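Local coordinates for D-2-hydroxyacid dehydrogensase protein (Ketogulonicigenium vulgare, PDB 4LSW) that probably catalyses the NAD(P)-dependent interconversion of D-2-hydroxyacids and 2-oxoacids, at residues K3-Q8 with A23-R28; G10-W15 with A48-G53; G145-V150 with D197-F202; S174-K179 with A210-V215; V219-G224 with D249-S254. One frame throughout, in Å; residues are numbered along the deposited sequence.

Contact 1 (K3-Q8 with A23-R28); sequences KPEILQ and AFTVHR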
# COMPACT_ATOMS: atom_id res chain seq x y z
N LYS A 3 29.89 10.29 -13.56
CA LYS A 3 28.98 9.44 -12.81
C LYS A 3 28.24 10.42 -11.91
O LYS A 3 28.76 10.81 -10.86
CB LYS A 3 29.74 8.42 -11.96
CG LYS A 3 30.53 7.39 -12.76
CD LYS A 3 31.05 6.29 -11.85
CE LYS A 3 29.91 5.59 -11.15
NZ LYS A 3 30.37 4.50 -10.25
N PRO A 4 27.04 10.85 -12.34
CA PRO A 4 26.29 11.90 -11.64
C PRO A 4 26.15 11.61 -10.15
O PRO A 4 26.02 10.46 -9.73
CB PRO A 4 24.92 11.88 -12.32
CG PRO A 4 25.22 11.38 -13.71
CD PRO A 4 26.31 10.36 -13.52
N GLU A 5 26.21 12.66 -9.35
CA GLU A 5 26.23 12.47 -7.92
C GLU A 5 24.82 12.56 -7.36
O GLU A 5 24.08 13.51 -7.63
CB GLU A 5 27.19 13.43 -7.24
CG GLU A 5 28.58 13.32 -7.83
CD GLU A 5 29.67 13.84 -6.93
OE1 GLU A 5 29.56 13.67 -5.70
OE2 GLU A 5 30.62 14.43 -7.46
N ILE A 6 24.46 11.53 -6.62
CA ILE A 6 23.12 11.44 -6.04
C ILE A 6 23.19 11.15 -4.54
O ILE A 6 24.18 10.61 -4.04
CB ILE A 6 22.26 10.38 -6.77
CG1 ILE A 6 22.71 8.97 -6.42
CG2 ILE A 6 22.30 10.59 -8.28
CD1 ILE A 6 21.83 7.92 -7.07
N LEU A 7 22.14 11.54 -3.83
CA LEU A 7 22.07 11.33 -2.40
C LEU A 7 20.97 10.31 -2.12
O LEU A 7 19.81 10.52 -2.49
CB LEU A 7 21.78 12.65 -1.68
CG LEU A 7 21.83 12.71 -0.15
CD1 LEU A 7 23.24 12.51 0.37
CD2 LEU A 7 21.29 14.05 0.33
N GLN A 8 21.34 9.20 -1.48
CA GLN A 8 20.39 8.12 -1.20
C GLN A 8 20.02 8.14 0.28
O GLN A 8 20.90 8.11 1.14
CB GLN A 8 20.99 6.77 -1.59
CG GLN A 8 20.05 5.59 -1.41
CD GLN A 8 20.66 4.29 -1.87
OE1 GLN A 8 21.45 4.27 -2.82
NE2 GLN A 8 20.31 3.20 -1.20
N ALA A 23 26.38 3.17 -11.92
CA ALA A 23 26.09 4.29 -12.80
C ALA A 23 26.33 5.65 -12.15
O ALA A 23 26.60 6.63 -12.85
CB ALA A 23 24.66 4.21 -13.32
N PHE A 24 26.19 5.72 -10.83
CA PHE A 24 26.21 7.01 -10.15
C PHE A 24 27.23 7.05 -9.04
O PHE A 24 27.68 6.00 -8.58
CB PHE A 24 24.82 7.33 -9.57
CG PHE A 24 23.72 7.29 -10.59
CD1 PHE A 24 23.70 8.22 -11.62
CD2 PHE A 24 22.72 6.33 -10.52
CE1 PHE A 24 22.69 8.19 -12.57
CE2 PHE A 24 21.71 6.30 -11.47
CZ PHE A 24 21.69 7.23 -12.50
N THR A 25 27.60 8.25 -8.61
CA THR A 25 28.37 8.43 -7.39
C THR A 25 27.35 8.61 -6.27
O THR A 25 26.77 9.68 -6.12
CB THR A 25 29.27 9.67 -7.47
OG1 THR A 25 30.16 9.53 -8.57
CG2 THR A 25 30.07 9.86 -6.18
N VAL A 26 27.10 7.53 -5.53
CA VAL A 26 26.00 7.51 -4.57
C VAL A 26 26.50 7.76 -3.16
O VAL A 26 27.29 7.00 -2.61
CB VAL A 26 25.27 6.16 -4.60
CG1 VAL A 26 24.11 6.15 -3.59
CG2 VAL A 26 24.77 5.86 -6.01
N HIS A 27 25.99 8.84 -2.57
CA HIS A 27 26.28 9.17 -1.19
C HIS A 27 25.15 8.66 -0.31
O HIS A 27 24.00 9.06 -0.47
CB HIS A 27 26.46 10.68 -1.05
CG HIS A 27 27.52 11.24 -1.95
ND1 HIS A 27 28.87 11.07 -1.70
CD2 HIS A 27 27.43 11.92 -3.11
CE1 HIS A 27 29.56 11.64 -2.67
NE2 HIS A 27 28.72 12.16 -3.54
N ARG A 28 25.49 7.76 0.62
CA ARG A 28 24.49 7.13 1.48
C ARG A 28 24.35 7.91 2.77
O ARG A 28 25.13 7.72 3.70
CB ARG A 28 24.91 5.69 1.79
CG ARG A 28 25.13 4.85 0.55
CD ARG A 28 25.52 3.44 0.91
NE ARG A 28 25.80 2.64 -0.28
CZ ARG A 28 25.92 1.32 -0.27
NH1 ARG A 28 25.77 0.64 0.86
NH2 ARG A 28 26.17 0.67 -1.40
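E5 and H27 reach across neighbouring parallel strands on one side of the sheet, with T25 alongside. The E5 chain runs extended beside T25, both pointing the same way, CG resting on T25 CB, and its OE1 accepts an almost straight bond (171°) from H27 NE2 at 2.8 Å. The carboxylate oxygen lies in the imidazole plane at the ring edge, although the two planes are turned 38° apart. A glutamine in place of E5 would probably give up the negative charge facing H27 and weaken the hold on its ring. I6, V26 and Q8 project from the other side. With CG1 set between the backbone N and carbonyl carbon (chi1 73°), I6 brings CD1 to 3.7 Å from V26 CG2 and 3.9 Å from F24 CD2; V26 CG1 lies 3.3 Å from Q8 OE1, Q8 NE2 being bonded to Q17. At the start of the strands the P4 ring crosses the F24 ring obliquely, and helix 287-306 packs on both through F305 and L301. Backbone bonds alternate between the strands, from T25 N with P4 O through to Q8 N with H27 O. Strand 5-8, helix 14-23 and edge strand 25-28 form a beta-alpha-beta unit.

Contact 2 (G10-W15 with A48-G53); sequences GPYPAW and AIATRG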
# COMPACT_ATOMS: atom_id res chain seq x y z
N GLY A 10 17.79 6.09 2.14
CA GLY A 10 17.60 4.82 2.83
C GLY A 10 18.05 3.66 1.97
O GLY A 10 18.21 3.80 0.77
N PRO A 11 18.27 2.49 2.59
CA PRO A 11 18.75 1.32 1.85
C PRO A 11 17.76 0.79 0.81
O PRO A 11 16.55 0.95 0.96
CB PRO A 11 18.96 0.26 2.95
CG PRO A 11 18.10 0.72 4.09
CD PRO A 11 18.14 2.22 4.04
N TYR A 12 18.30 0.17 -0.25
CA TYR A 12 17.51 -0.56 -1.23
C TYR A 12 18.05 -1.98 -1.32
O TYR A 12 19.18 -2.23 -0.90
CB TYR A 12 17.65 0.06 -2.62
CG TYR A 12 17.09 1.45 -2.80
CD1 TYR A 12 15.80 1.77 -2.43
CD2 TYR A 12 17.88 2.43 -3.37
CE1 TYR A 12 15.30 3.05 -2.61
CE2 TYR A 12 17.40 3.70 -3.56
CZ TYR A 12 16.12 4.01 -3.18
OH TYR A 12 15.67 5.29 -3.40
N PRO A 13 17.27 -2.91 -1.89
CA PRO A 13 17.79 -4.27 -2.10
C PRO A 13 19.03 -4.24 -2.97
O PRO A 13 19.18 -3.32 -3.77
CB PRO A 13 16.66 -4.96 -2.86
CG PRO A 13 15.43 -4.24 -2.43
CD PRO A 13 15.84 -2.81 -2.26
N ALA A 14 19.90 -5.24 -2.82
CA ALA A 14 21.13 -5.32 -3.59
C ALA A 14 20.93 -5.25 -5.11
O ALA A 14 21.78 -4.72 -5.83
CB ALA A 14 21.90 -6.58 -3.21
N TRP A 15 19.81 -5.78 -5.60
CA TRP A 15 19.58 -5.79 -7.04
C TRP A 15 19.32 -4.39 -7.63
O TRP A 15 19.38 -4.19 -8.85
CB TRP A 15 18.49 -6.81 -7.44
CG TRP A 15 17.17 -6.68 -6.76
CD1 TRP A 15 16.38 -5.57 -6.71
CD2 TRP A 15 16.44 -7.72 -6.09
NE1 TRP A 15 15.22 -5.84 -6.01
CE2 TRP A 15 15.24 -7.16 -5.63
CE3 TRP A 15 16.70 -9.07 -5.82
CZ2 TRP A 15 14.29 -7.90 -4.91
CZ3 TRP A 15 15.76 -9.80 -5.11
CH2 TRP A 15 14.57 -9.21 -4.66
N ALA A 48 20.51 14.64 -7.77
CA ALA A 48 19.27 13.91 -7.53
C ALA A 48 19.28 13.23 -6.17
O ALA A 48 20.33 12.82 -5.68
CB ALA A 48 19.02 12.87 -8.63
N ILE A 49 18.10 13.13 -5.57
CA ILE A 49 17.91 12.36 -4.34
C ILE A 49 17.15 11.10 -4.70
O ILE A 49 16.21 11.13 -5.51
CB ILE A 49 17.15 13.17 -3.29
CG1 ILE A 49 18.04 14.29 -2.74
CG2 ILE A 49 16.70 12.26 -2.14
CD1 ILE A 49 17.30 15.27 -1.87
N ALA A 50 17.59 9.97 -4.15
CA ALA A 50 16.87 8.72 -4.27
C ALA A 50 16.32 8.41 -2.88
O ALA A 50 17.08 8.28 -1.92
CB ALA A 50 17.80 7.60 -4.73
N THR A 51 15.01 8.31 -2.78
CA THR A 51 14.40 8.16 -1.48
C THR A 51 13.33 7.08 -1.51
O THR A 51 13.23 6.30 -2.48
CB THR A 51 13.84 9.51 -0.96
OG1 THR A 51 13.46 9.39 0.42
CG2 THR A 51 12.66 9.99 -1.80
N ARG A 52 12.54 7.03 -0.44
CA ARG A 52 11.44 6.10 -0.32
C ARG A 52 10.22 6.88 0.15
O ARG A 52 10.36 7.97 0.71
CB ARG A 52 11.80 4.98 0.67
CG ARG A 52 12.87 4.04 0.13
CD ARG A 52 13.51 3.18 1.22
NE ARG A 52 12.58 2.22 1.79
CZ ARG A 52 12.64 0.90 1.61
NH1 ARG A 52 13.60 0.36 0.87
NH2 ARG A 52 11.73 0.11 2.18
N GLY A 53 9.03 6.33 -0.10
CA GLY A 53 7.79 6.98 0.28
C GLY A 53 7.81 7.44 1.73
O GLY A 53 7.44 8.57 2.04
O HOH W 1 16.30 5.78 -0.36
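Y12 and R52 carry most of this contact, lying antiparallel as they slide past each other, with ring and guanidinium planes 25° apart. Y12 is buried and sends its hydroxyl to the strand: OH donates to T51 O at 2.8 Å, the acceptor lying in the ring plane at its edge, while the hydroxyl sits 39° above the T51 carbonyl plane. The same end of the ring meets A50, whose CB comes 3.4 Å from Y12 OH. G10 O lies over the centre of one Y12 ring face, 4.2 Å above it. R52 CG comes 3.8 Å from Y12 CE1; a bend at chi3 (67°) then turns NH1 to P11 O, where it makes a weak bond of 3.0 Å. A water completes the link, accepting from G10 N at 2.9 Å and donating to A50 O. Beyond the pair, the Y12 ring meets that of Y74 and touches L297 of helix 287-306. The arrangement is that of the parallel part of a mixed alpha/beta sheet at the C-terminal ends of its strands, where the loop leading from strand 5-8 into helix 14-23 folds over the end of strand 48-52.

Contact 3 (G145-V150 with D197-F202); sequences GRRAGV and DVDFLF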
# COMPACT_ATOMS: atom_id res chain seq x y z
N GLY A 145 -20.17 -16.43 -5.29
CA GLY A 145 -21.57 -16.10 -5.49
C GLY A 145 -22.15 -15.14 -4.47
O GLY A 145 -23.30 -14.72 -4.60
N ARG A 146 -21.37 -14.77 -3.46
CA ARG A 146 -21.86 -13.90 -2.39
C ARG A 146 -21.59 -12.43 -2.74
O ARG A 146 -21.18 -12.13 -3.87
CB ARG A 146 -21.27 -14.33 -1.05
CG ARG A 146 -21.69 -15.77 -0.66
CD ARG A 146 -21.18 -16.17 0.71
NE ARG A 146 -21.78 -15.38 1.79
CZ ARG A 146 -21.28 -15.28 3.01
NH1 ARG A 146 -20.17 -15.92 3.33
NH2 ARG A 146 -21.89 -14.54 3.92
N ARG A 147 -21.85 -11.53 -1.81
CA ARG A 147 -21.83 -10.10 -2.11
C ARG A 147 -20.54 -9.44 -1.63
O ARG A 147 -20.15 -9.61 -0.47
CB ARG A 147 -23.04 -9.43 -1.47
CG ARG A 147 -24.39 -10.03 -1.91
CD ARG A 147 -25.50 -9.58 -0.97
NE ARG A 147 -25.20 -9.93 0.41
CZ ARG A 147 -25.90 -9.52 1.47
NH1 ARG A 147 -26.96 -8.73 1.30
NH2 ARG A 147 -25.55 -9.90 2.69
N ALA A 148 -19.89 -8.69 -2.51
CA ALA A 148 -18.64 -8.01 -2.17
C ALA A 148 -18.71 -6.55 -2.55
O ALA A 148 -19.22 -6.21 -3.62
CB ALA A 148 -17.46 -8.71 -2.86
N GLY A 149 -18.18 -5.71 -1.68
CA GLY A 149 -18.10 -4.28 -1.94
C GLY A 149 -16.65 -3.86 -2.00
O GLY A 149 -15.82 -4.36 -1.24
N VAL A 150 -16.36 -2.94 -2.91
CA VAL A 150 -15.01 -2.40 -3.04
C VAL A 150 -15.05 -0.90 -2.77
O VAL A 150 -15.70 -0.14 -3.51
CB VAL A 150 -14.42 -2.71 -4.42
CG1 VAL A 150 -13.00 -2.19 -4.55
CG2 VAL A 150 -14.46 -4.23 -4.68
N ASP A 197 -25.03 -3.80 2.33
CA ASP A 197 -25.51 -4.80 1.38
C ASP A 197 -24.46 -5.82 0.95
O ASP A 197 -24.68 -6.53 -0.03
CB ASP A 197 -26.07 -4.12 0.13
CG ASP A 197 -27.29 -3.27 0.42
OD1 ASP A 197 -27.99 -3.58 1.40
OD2 ASP A 197 -27.53 -2.29 -0.32
N VAL A 198 -23.33 -5.90 1.65
CA VAL A 198 -22.30 -6.88 1.26
C VAL A 198 -21.83 -7.78 2.39
O VAL A 198 -22.01 -7.45 3.57
CB VAL A 198 -21.07 -6.21 0.59
CG1 VAL A 198 -21.49 -5.38 -0.59
CG2 VAL A 198 -20.29 -5.36 1.61
N ASP A 199 -21.22 -8.90 2.02
CA ASP A 199 -20.69 -9.86 2.95
C ASP A 199 -19.19 -9.67 3.18
O ASP A 199 -18.66 -10.09 4.21
CB ASP A 199 -20.96 -11.28 2.43
CG ASP A 199 -22.44 -11.51 2.15
OD1 ASP A 199 -23.21 -11.43 3.12
OD2 ASP A 199 -22.83 -11.73 0.98
N PHE A 200 -18.52 -9.05 2.22
CA PHE A 200 -17.08 -8.82 2.25
C PHE A 200 -16.86 -7.41 1.76
O PHE A 200 -17.40 -7.04 0.72
CB PHE A 200 -16.36 -9.78 1.30
CG PHE A 200 -16.64 -11.23 1.54
CD1 PHE A 200 -15.88 -11.95 2.45
CD2 PHE A 200 -17.65 -11.89 0.85
CE1 PHE A 200 -16.13 -13.31 2.68
CE2 PHE A 200 -17.91 -13.24 1.08
CZ PHE A 200 -17.15 -13.95 1.98
N LEU A 201 -16.10 -6.61 2.50
CA LEU A 201 -15.80 -5.23 2.09
C LEU A 201 -14.30 -5.03 1.99
O LEU A 201 -13.57 -5.21 2.97
CB LEU A 201 -16.36 -4.23 3.11
CG LEU A 201 -16.11 -2.75 2.82
CD1 LEU A 201 -16.80 -2.31 1.54
CD2 LEU A 201 -16.57 -1.88 4.00
N PHE A 202 -13.84 -4.67 0.80
CA PHE A 202 -12.42 -4.42 0.57
C PHE A 202 -12.16 -2.93 0.66
O PHE A 202 -12.84 -2.14 0.01
CB PHE A 202 -12.01 -4.91 -0.82
CG PHE A 202 -12.00 -6.40 -0.96
CD1 PHE A 202 -13.18 -7.11 -1.21
CD2 PHE A 202 -10.82 -7.11 -0.80
CE1 PHE A 202 -13.17 -8.49 -1.33
CE2 PHE A 202 -10.81 -8.49 -0.93
CZ PHE A 202 -11.98 -9.18 -1.19
O HOH W 2 -24.68 -13.92 1.07
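R147 grips D199 side-on at the outer end of this strand pair, one nitrogen to each carboxylate oxygen: NE to OD2 at 3.0 Å and NH2 to OD1 at 2.8 Å. Both oxygens lie in or near the guanidinium plane but are approached from above the carboxylate plane, the two groups being tilted 45° apart. D199 OD2, through its anti lone pair, also accepts from R147 N; with NE this gives it two donors, likely to limit the carboxylate's rotation. R146 is looser: NH2 stands 3.5 Å from D199 OD1 in a long salt bridge, a water that donates to D199 OD2 is weakly bonded by R146 NE, and NH1 is bonded to R142 O. Further along, 147-150 and 200-202 run as adjacent parallel strands in the middle of the seven-stranded Rossmann-type sheet of the nucleotide-binding domain. Here packing is close. G149 N donates to F200 O and G149 O accepts from F202 N, both 2.9 Å and nearly straight, and V198 CG1 lies 3.5 Å from G149 N, tight against where a larger residue's CB would stand. The buried F200 and F202 rings project from the same side as A148 and V150; helices 101-116 and 155-165 pack against that side.

Contact 4 (S174-K179 with A210-V215); sequences SDIAPK and ATRHIV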
# COMPACT_ATOMS: atom_id res chain seq x y z
N SER A 174 -17.91 1.87 -4.05
CA SER A 174 -18.13 3.28 -3.77
C SER A 174 -16.86 4.06 -4.08
O SER A 174 -15.76 3.56 -3.89
CB SER A 174 -18.52 3.48 -2.31
OG SER A 174 -18.86 4.84 -2.07
N ASP A 175 -17.03 5.27 -4.59
CA ASP A 175 -15.92 6.17 -4.88
C ASP A 175 -16.52 7.56 -5.00
O ASP A 175 -17.72 7.72 -4.75
CB ASP A 175 -15.20 5.74 -6.17
CG ASP A 175 -13.72 6.11 -6.18
OD1 ASP A 175 -13.37 7.24 -5.78
OD2 ASP A 175 -12.91 5.25 -6.58
N ILE A 176 -15.70 8.54 -5.36
CA ILE A 176 -16.14 9.92 -5.50
C ILE A 176 -17.13 10.09 -6.67
O ILE A 176 -17.97 10.99 -6.66
CB ILE A 176 -14.95 10.88 -5.68
CG1 ILE A 176 -15.37 12.33 -5.40
CG2 ILE A 176 -14.32 10.75 -7.07
CD1 ILE A 176 -15.92 12.52 -4.01
N ALA A 177 -17.02 9.22 -7.67
CA ALA A 177 -17.93 9.21 -8.81
C ALA A 177 -17.91 7.83 -9.44
O ALA A 177 -16.98 7.06 -9.22
CB ALA A 177 -17.49 10.26 -9.83
N PRO A 178 -18.96 7.51 -10.23
CA PRO A 178 -18.94 6.24 -10.95
C PRO A 178 -17.78 6.20 -11.93
O PRO A 178 -17.34 7.25 -12.44
CB PRO A 178 -20.26 6.23 -11.73
CG PRO A 178 -21.13 7.27 -11.05
CD PRO A 178 -20.19 8.28 -10.47
N LYS A 179 -17.28 5.00 -12.19
CA LYS A 179 -16.14 4.82 -13.08
C LYS A 179 -16.59 4.23 -14.41
O LYS A 179 -17.42 3.32 -14.45
CB LYS A 179 -15.12 3.89 -12.42
CG LYS A 179 -14.58 4.42 -11.10
CD LYS A 179 -13.79 5.72 -11.30
CE LYS A 179 -13.24 6.25 -9.98
NZ LYS A 179 -12.47 7.54 -10.17
N ALA A 210 -12.63 10.81 1.61
CA ALA A 210 -13.62 11.84 1.89
C ALA A 210 -14.51 11.33 3.02
O ALA A 210 -14.54 10.13 3.28
CB ALA A 210 -14.44 12.15 0.64
N THR A 211 -15.24 12.22 3.69
CA THR A 211 -15.97 11.85 4.90
C THR A 211 -16.88 10.63 4.73
O THR A 211 -16.87 9.73 5.58
CB THR A 211 -16.77 13.05 5.48
OG1 THR A 211 -15.87 14.15 5.68
CG2 THR A 211 -17.40 12.67 6.80
N ARG A 212 -17.63 10.57 3.63
CA ARG A 212 -18.59 9.49 3.44
C ARG A 212 -17.91 8.17 3.06
O ARG A 212 -18.58 7.14 2.92
CB ARG A 212 -19.65 9.86 2.40
CG ARG A 212 -19.12 9.98 0.98
CD ARG A 212 -20.26 10.28 0.01
NE ARG A 212 -19.78 10.64 -1.32
CZ ARG A 212 -19.38 11.86 -1.68
NH1 ARG A 212 -19.40 12.85 -0.81
NH2 ARG A 212 -18.97 12.08 -2.92
N HIS A 213 -16.60 8.21 2.90
CA HIS A 213 -15.86 7.00 2.52
C HIS A 213 -14.91 6.52 3.62
O HIS A 213 -14.22 5.51 3.49
CB HIS A 213 -15.09 7.23 1.21
CG HIS A 213 -15.98 7.50 0.03
ND1 HIS A 213 -15.78 8.53 -0.85
CD2 HIS A 213 -17.09 6.85 -0.39
CE1 HIS A 213 -16.73 8.52 -1.77
NE2 HIS A 213 -17.54 7.50 -1.52
N ILE A 214 -14.88 7.26 4.72
CA ILE A 214 -14.09 6.86 5.88
C ILE A 214 -14.73 5.65 6.59
O ILE A 214 -15.96 5.61 6.75
CB ILE A 214 -13.96 8.04 6.86
CG1 ILE A 214 -13.20 9.20 6.20
CG2 ILE A 214 -13.30 7.60 8.16
CD1 ILE A 214 -13.28 10.51 6.98
N VAL A 215 -13.91 4.68 7.00
CA VAL A 215 -14.42 3.48 7.66
C VAL A 215 -14.42 3.66 9.17
O VAL A 215 -13.43 3.38 9.84
CB VAL A 215 -13.61 2.22 7.28
CG1 VAL A 215 -14.22 0.97 7.91
CG2 VAL A 215 -13.56 2.08 5.76
O HOH W 3 -19.69 9.51 -4.09
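The imidazole of H213 is the flat group at the centre. R212 CG, from the preceding residue, lies over the middle of one face, 3.8 Å above it, and at the edge, near the ring plane, comes S174 OG, 3.0 Å from NE2. D175 O approaches the same end of the ring obliquely, 3.2 Å from CE1. The NE2 end therefore sits among oxygens, and NE2 makes a weak hydrogen bond to E189 O. With chi1 at -174° the S174 hydroxyl swings away from its own amide and up to the ring; its stronger partner is V188 O. The second flat group, the R212 guanidinium, has a water in its plane at the edge. This water accepts from R212 NH2 at 2.9 Å and lies 2.7 Å from D175 O, to which it probably donates, bridging the two loops. The arm of R212, extended from CG to NE, meets I176 at about a right angle, CD1 approaching NH2 obliquely at 3.3 Å. Within the first loop, D175 OD1 accepts from I176 N through its anti lone pair at 2.7 Å, and D175 OD2 is bonded to L153 N, in the glycine-rich turn that fits the Rossmann GxGxxG pattern. D175, just after the second strand of the Rossmann domain (170-174), is in the position that often meets the adenosine ribose in such folds, though no cofactor is seen here. The loop after strand 170-174 thus meets the 3-10 turn 211-213, which leads into helix 217-223, with L151 of strand 147-151 packing on both S174 and H213.

Contact 5 (V219-G224 with D249-S254); sequences VIEALG and DGRLGS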
# COMPACT_ATOMS: atom_id res chain seq x y z
N VAL A 219 -19.87 2.48 9.34
CA VAL A 219 -19.56 1.59 8.22
C VAL A 219 -19.34 0.17 8.73
O VAL A 219 -19.87 -0.79 8.17
CB VAL A 219 -18.32 2.06 7.46
CG1 VAL A 219 -17.92 1.03 6.39
CG2 VAL A 219 -18.60 3.40 6.82
N ILE A 220 -18.58 0.06 9.81
CA ILE A 220 -18.26 -1.23 10.40
C ILE A 220 -19.52 -1.95 10.87
O ILE A 220 -19.70 -3.15 10.66
CB ILE A 220 -17.23 -1.07 11.54
CG1 ILE A 220 -15.90 -0.59 10.96
CG2 ILE A 220 -17.08 -2.38 12.29
CD1 ILE A 220 -14.93 -0.06 12.00
N GLU A 221 -20.43 -1.20 11.49
CA GLU A 221 -21.67 -1.79 11.99
C GLU A 221 -22.58 -2.23 10.85
O GLU A 221 -23.25 -3.26 10.93
CB GLU A 221 -22.40 -0.81 12.92
CG GLU A 221 -21.69 -0.68 14.25
CD GLU A 221 -22.52 -0.01 15.31
OE1 GLU A 221 -23.54 0.65 14.99
OE2 GLU A 221 -22.14 -0.15 16.49
N ALA A 222 -22.59 -1.45 9.78
CA ALA A 222 -23.35 -1.81 8.60
C ALA A 222 -22.80 -3.06 7.91
O ALA A 222 -23.56 -3.85 7.34
CB ALA A 222 -23.44 -0.63 7.63
N LEU A 223 -21.48 -3.24 7.96
CA LEU A 223 -20.85 -4.43 7.41
C LEU A 223 -21.37 -5.66 8.16
O LEU A 223 -21.69 -6.67 7.55
CB LEU A 223 -19.33 -4.31 7.48
CG LEU A 223 -18.49 -5.42 6.85
CD1 LEU A 223 -19.04 -5.75 5.46
CD2 LEU A 223 -17.05 -4.98 6.81
N GLY A 224 -21.47 -5.56 9.48
CA GLY A 224 -22.33 -6.47 10.22
C GLY A 224 -21.70 -7.71 10.81
O GLY A 224 -20.52 -8.01 10.58
N ASP A 249 -17.06 -7.23 20.16
CA ASP A 249 -18.49 -7.29 20.47
C ASP A 249 -19.29 -8.24 19.59
O ASP A 249 -20.43 -8.59 19.91
CB ASP A 249 -19.14 -5.91 20.26
CG ASP A 249 -18.81 -4.92 21.35
OD1 ASP A 249 -18.22 -5.32 22.38
OD2 ASP A 249 -19.16 -3.74 21.15
N GLY A 250 -18.70 -8.63 18.46
CA GLY A 250 -19.44 -9.41 17.48
C GLY A 250 -20.26 -8.57 16.52
O GLY A 250 -21.01 -9.10 15.71
N ARG A 251 -20.13 -7.24 16.61
CA ARG A 251 -20.81 -6.35 15.68
C ARG A 251 -20.21 -6.43 14.26
O ARG A 251 -20.89 -6.12 13.28
CB ARG A 251 -20.80 -4.90 16.19
CG ARG A 251 -21.78 -4.64 17.33
CD ARG A 251 -21.74 -3.19 17.82
NE ARG A 251 -20.52 -2.91 18.59
CZ ARG A 251 -19.59 -2.02 18.25
NH1 ARG A 251 -18.51 -1.89 19.02
NH2 ARG A 251 -19.72 -1.27 17.18
N LEU A 252 -18.94 -6.82 14.18
CA LEU A 252 -18.31 -7.15 12.90
C LEU A 252 -17.86 -8.59 13.00
O LEU A 252 -17.28 -8.99 14.00
CB LEU A 252 -17.09 -6.26 12.63
CG LEU A 252 -16.36 -6.62 11.32
CD1 LEU A 252 -17.29 -6.45 10.12
CD2 LEU A 252 -15.14 -5.76 11.18
N GLY A 253 -18.10 -9.35 11.93
CA GLY A 253 -17.78 -10.76 11.93
C GLY A 253 -16.30 -11.09 11.95
O GLY A 253 -15.86 -11.93 12.75
N SER A 254 -15.52 -10.44 11.09
CA SER A 254 -14.10 -10.74 10.98
C SER A 254 -13.38 -9.66 10.19
O SER A 254 -14.00 -8.83 9.54
CB SER A 254 -13.87 -12.11 10.33
OG SER A 254 -14.35 -12.13 9.00
O HOH W 4 -23.23 -4.70 13.37
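L252 wedges its side chain against helix 217-223, CD1 lying 3.6 Å from L223 CG while CB meets I220 CG2 at 3.9 Å. The two leucine side chains meet at a slant, and I220 stands across L252 at about a right angle. L252 CG is anti to the backbone N (chi1 178°), which carries the methyls between the helix and L229 of strand 228-231. G224 O accepts from G253 N at 3.1 Å. G224 ends the helix with positive phi, at backbone angles that would jam a CB against the preceding carbonyl. These segments join successive beta-alpha units of the Rossmann-type domain, the end of one helix meeting the turn between helix 240-249 and strand 254-257. Toward the outside, E221 OE2 meets R251 NH2 at 2.8 Å in a salt bridge whose hydrogen bond is weak, carboxylate and guanidinium planes being 75° apart. What positions the arginine is D249: R251 NE and NH1 both grip its OD2, at 3.0 and 2.9 Å. An alanine in place of R251 would probably leave E221 and D249 without their shared positive partner, though E221 also pairs with R217. A water donates to E221 O and R251 O (2.7 Å), tying helix to turn.

How the contacts relate
Contacts 1 and 2 belong to one sheet and contacts 3, 4 and 5 to the nucleotide-binding domain; contact 1 and contact 3 centres lie about 48 Å apart, on opposite sides of the chain's centre. Strand pairing dominates contacts 1 and 3, while contacts 2, 4 and 5 join loops or helix ends to their surroundings; waters bridge contacts 2 to 5. Contacts 2 and 3 are buried, the other three partly so. Contacts 1 and 2 share a border where strand 5-8 pairs with strand 48-52, L7 bonding to A48 and A50. Contact 3 meets contact 4 at V150 O and S174 N, but touches contact 5 through apolar L201 and L223. Acid-arginine networks mark contacts 3 and 5, whereas a histidine-carboxylate bond marks contact 1.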